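Local atomic coordinates of scyllo-inosose 3-dehydrogenase (Thermotoga maritima, PDB entry 3IP1), a protein that catalyses the NAD(+)-dependent oxidation of scyllo-inosose to 3-dehydro-scyllo-inosose, probably as a step in myo-inositol breakdown. Residues G33-Y39 with E80-P86. Numbering follows the deposited sequence.
Sequences GSKVWRY and EGYILYP
A single antiparallel bridge, with Arg38 and Tyr82 as its non-hydrogen-bonded pair, joins the short strand 37-38, itself paired with strand 3-12, to the irregular loop that follows helix 69-75. Two backbone bonds flank the pair: Ile83 N to Trp37 O (3.1 Å) and Tyr39 N to Gly81 O (2.8 Å). Beside them the Arg38 chain is fully stretched (chi2 170°, chi3 -174°), which carries CD over one face of the Tyr82 ring in a CH-pi contact 3.9 Å from the centroid. The guanidinium, tilted only 12° from that ring, meets Glu80 O edge-on: NE (2.8 Å) and NH2 (3.1 Å) both donate to this one oxygen, which lies in the guanidinium plane. Tyr39 OH sits over the guanidinium face turned away from Tyr82, and NH1 forms a salt bridge to Asp13, whose backbone O also binds Tyr82 OH. Replacing Arg38 by alanine takes away both donors to Glu80 O and the charge facing Asp13, and is likely to leave the loop less firmly held and one face of the Tyr82 ring without its aliphatic cover. Farther along, Ile83 CD1 packs 3.9 Å from Trp37 CB, and a water joins Ser34 OG to Pro86 O. The bridged loop continues into Leu84 and Tyr85, which touch His73 and Ser70, the probable charge-relay residues, an arrangement within the GroES-like catalytic domain of the zinc-containing alcohol dehydrogenases.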
loop_
_atom_site.group_PDB
_atom_site.type_symbol
_atom_site.label_atom_id
_atom_site.label_comp_id
_atom_site.label_asym_id
_atom_site.label_seq_id
_atom_site.Cartn_x
_atom_site.Cartn_y
_atom_site.Cartn_z
ATOM N N GLY A 33 35.285 -8.164 1.264
ATOM C CA GLY A 33 36.149 -8.721 2.306
ATOM C C GLY A 33 36.895 -9.991 1.944
ATOM O O GLY A 33 38.124 -10.047 2.021
ATOM N N SER A 34 36.151 -11.009 1.537
ATOM C CA SER A 34 36.706 -12.333 1.369
ATOM C C SER A 34 37.645 -12.434 0.162
ATOM O O SER A 34 38.361 -13.416 0.016
ATOM C CB SER A 34 35.585 -13.358 1.272
ATOM O OG SER A 34 34.773 -13.061 0.162
ATOM N N LYS A 35 37.639 -11.424 -0.693
ATOM C CA LYS A 35 38.540 -11.370 -1.842
ATOM C C LYS A 35 39.855 -10.670 -1.503
ATOM O O LYS A 35 40.750 -10.613 -2.345
ATOM C CB LYS A 35 37.885 -10.617 -3.011
ATOM C CG LYS A 35 36.578 -11.230 -3.502
ATOM C CD LYS A 35 36.809 -12.632 -4.057
ATOM C CE LYS A 35 35.690 -13.033 -5.004
ATOM N NZ LYS A 35 35.875 -14.435 -5.450
ATOM N N VAL A 36 39.958 -10.125 -0.287
ATOM C CA VAL A 36 41.050 -9.213 0.044
ATOM C C VAL A 36 41.793 -9.549 1.340
ATOM O O VAL A 36 43.015 -9.695 1.347
ATOM C CB VAL A 36 40.519 -7.772 0.119
ATOM C CG1 VAL A 36 41.588 -6.815 0.682
ATOM C CG2 VAL A 36 40.071 -7.309 -1.263
ATOM N N TRP A 37 41.046 -9.659 2.434
ATOM C CA TRP A 37 41.631 -9.835 3.750
ATOM C C TRP A 37 42.002 -11.282 4.039
ATOM O O TRP A 37 41.207 -12.210 3.845
ATOM C CB TRP A 37 40.701 -9.278 4.840
ATOM C CG TRP A 37 40.359 -7.822 4.686
ATOM C CD1 TRP A 37 39.144 -7.312 4.334
ATOM C CD2 TRP A 37 41.233 -6.684 4.867
ATOM N NE1 TRP A 37 39.197 -5.943 4.298
ATOM C CE2 TRP A 37 40.463 -5.528 4.618
ATOM C CE3 TRP A 37 42.587 -6.533 5.219
ATOM C CZ2 TRP A 37 40.997 -4.226 4.709
ATOM C CZ3 TRP A 37 43.117 -5.243 5.320
ATOM C CH2 TRP A 37 42.316 -4.105 5.070
ATOM N N ARG A 38 43.220 -11.457 4.533
ATOM C CA ARG A 38 43.796 -12.784 4.758
ATOM C C ARG A 38 44.423 -12.882 6.162
ATOM O O ARG A 38 44.938 -11.888 6.679
ATOM C CB ARG A 38 44.863 -13.004 3.695
ATOM C CG ARG A 38 45.130 -14.433 3.352
ATOM C CD ARG A 38 46.015 -14.479 2.129
ATOM N NE ARG A 38 46.202 -15.835 1.664
ATOM C CZ ARG A 38 47.100 -16.183 0.750
ATOM N NH1 ARG A 38 47.906 -15.266 0.221
ATOM N NH2 ARG A 38 47.194 -17.448 0.381
ATOM N N TYR A 39 44.389 -14.077 6.746
ATOM C CA TYR A 39 44.987 -14.384 8.064
ATOM C C TYR A 39 44.477 -13.472 9.181
ATOM O O TYR A 39 45.261 -12.839 9.866
ATOM C CB TYR A 39 46.528 -14.353 8.013
ATOM C CG TYR A 39 47.114 -15.037 6.778
ATOM C CD1 TYR A 39 46.980 -16.414 6.583
ATOM C CD2 TYR A 39 47.786 -14.297 5.806
ATOM C CE1 TYR A 39 47.506 -17.040 5.440
ATOM C CE2 TYR A 39 48.327 -14.913 4.678
ATOM C CZ TYR A 39 48.171 -16.281 4.504
ATOM O OH TYR A 39 48.695 -16.870 3.396
ATOM N N GLU A 80 42.771 -21.125 2.079
ATOM C CA GLU A 80 43.858 -20.262 1.644
ATOM C C GLU A 80 44.042 -19.081 2.575
ATOM O O GLU A 80 44.784 -18.148 2.253
ATOM C CB GLU A 80 43.620 -19.745 0.218
ATOM C CG GLU A 80 43.777 -20.784 -0.872
ATOM C CD GLU A 80 42.516 -21.618 -1.060
ATOM O OE1 GLU A 80 41.402 -21.036 -1.025
ATOM O OE2 GLU A 80 42.633 -22.855 -1.246
ATOM N N GLY A 81 43.343 -19.098 3.710
ATOM C CA GLY A 81 43.484 -18.031 4.704
ATOM C C GLY A 81 42.665 -16.749 4.525
ATOM O O GLY A 81 42.777 -15.830 5.347
ATOM N N TYR A 82 41.842 -16.677 3.479
ATOM C CA TYR A 82 40.934 -15.525 3.293
ATOM C C TYR A 82 39.745 -15.607 4.231
ATOM O O TYR A 82 39.204 -16.693 4.445
ATOM C CB TYR A 82 40.456 -15.397 1.837
ATOM C CG TYR A 82 41.591 -15.001 0.933
ATOM C CD1 TYR A 82 41.890 -13.668 0.714
ATOM C CD2 TYR A 82 42.414 -15.975 0.341
ATOM C CE1 TYR A 82 42.955 -13.296 -0.089
ATOM C CE2 TYR A 82 43.485 -15.612 -0.470
ATOM C CZ TYR A 82 43.750 -14.276 -0.668
ATOM O OH TYR A 82 44.801 -13.898 -1.451
ATOM N N ILE A 83 39.334 -14.453 4.767
ATOM C CA ILE A 83 38.144 -14.376 5.630
ATOM C C ILE A 83 36.902 -14.861 4.865
ATOM O O ILE A 83 36.864 -14.779 3.626
ATOM C CB ILE A 83 37.924 -12.959 6.205
ATOM C CG1 ILE A 83 37.385 -12.011 5.135
ATOM C CG2 ILE A 83 39.215 -12.428 6.818
ATOM C CD1 ILE A 83 37.149 -10.596 5.602
ATOM N N LEU A 84 35.920 -15.388 5.596
ATOM C CA LEU A 84 34.687 -15.890 4.995
ATOM C C LEU A 84 33.694 -14.744 4.709
ATOM O O LEU A 84 32.966 -14.778 3.728
ATOM C CB LEU A 84 34.050 -16.987 5.878
ATOM C CG LEU A 84 34.825 -18.313 6.054
ATOM C CD1 LEU A 84 33.898 -19.439 6.555
ATOM C CD2 LEU A 84 35.517 -18.752 4.759
ATOM N N TYR A 85 33.706 -13.709 5.548
ATOM C CA TYR A 85 32.816 -12.569 5.358
ATOM C C TYR A 85 33.051 -11.831 4.036
ATOM O O TYR A 85 34.133 -11.290 3.789
ATOM C CB TYR A 85 32.880 -11.605 6.545
ATOM C CG TYR A 85 31.844 -10.511 6.462
ATOM C CD1 TYR A 85 30.485 -10.785 6.692
ATOM C CD2 TYR A 85 32.213 -9.225 6.120
ATOM C CE1 TYR A 85 29.519 -9.773 6.596
ATOM C CE2 TYR A 85 31.267 -8.205 6.012
ATOM C CZ TYR A 85 29.931 -8.481 6.254
ATOM O OH TYR A 85 29.020 -7.459 6.152
ATOM N N PRO A 86 32.014 -11.784 3.193
ATOM C CA PRO A 86 32.199 -11.297 1.825
ATOM C C PRO A 86 32.003 -9.790 1.622
ATOM O O PRO A 86 32.266 -9.294 0.524
ATOM C CB PRO A 86 31.150 -12.093 1.030
ATOM C CG PRO A 86 30.043 -12.421 2.058
ATOM C CD PRO A 86 30.650 -12.299 3.441
HETATM O O HOH W 1 33.867 -10.757 -1.141
#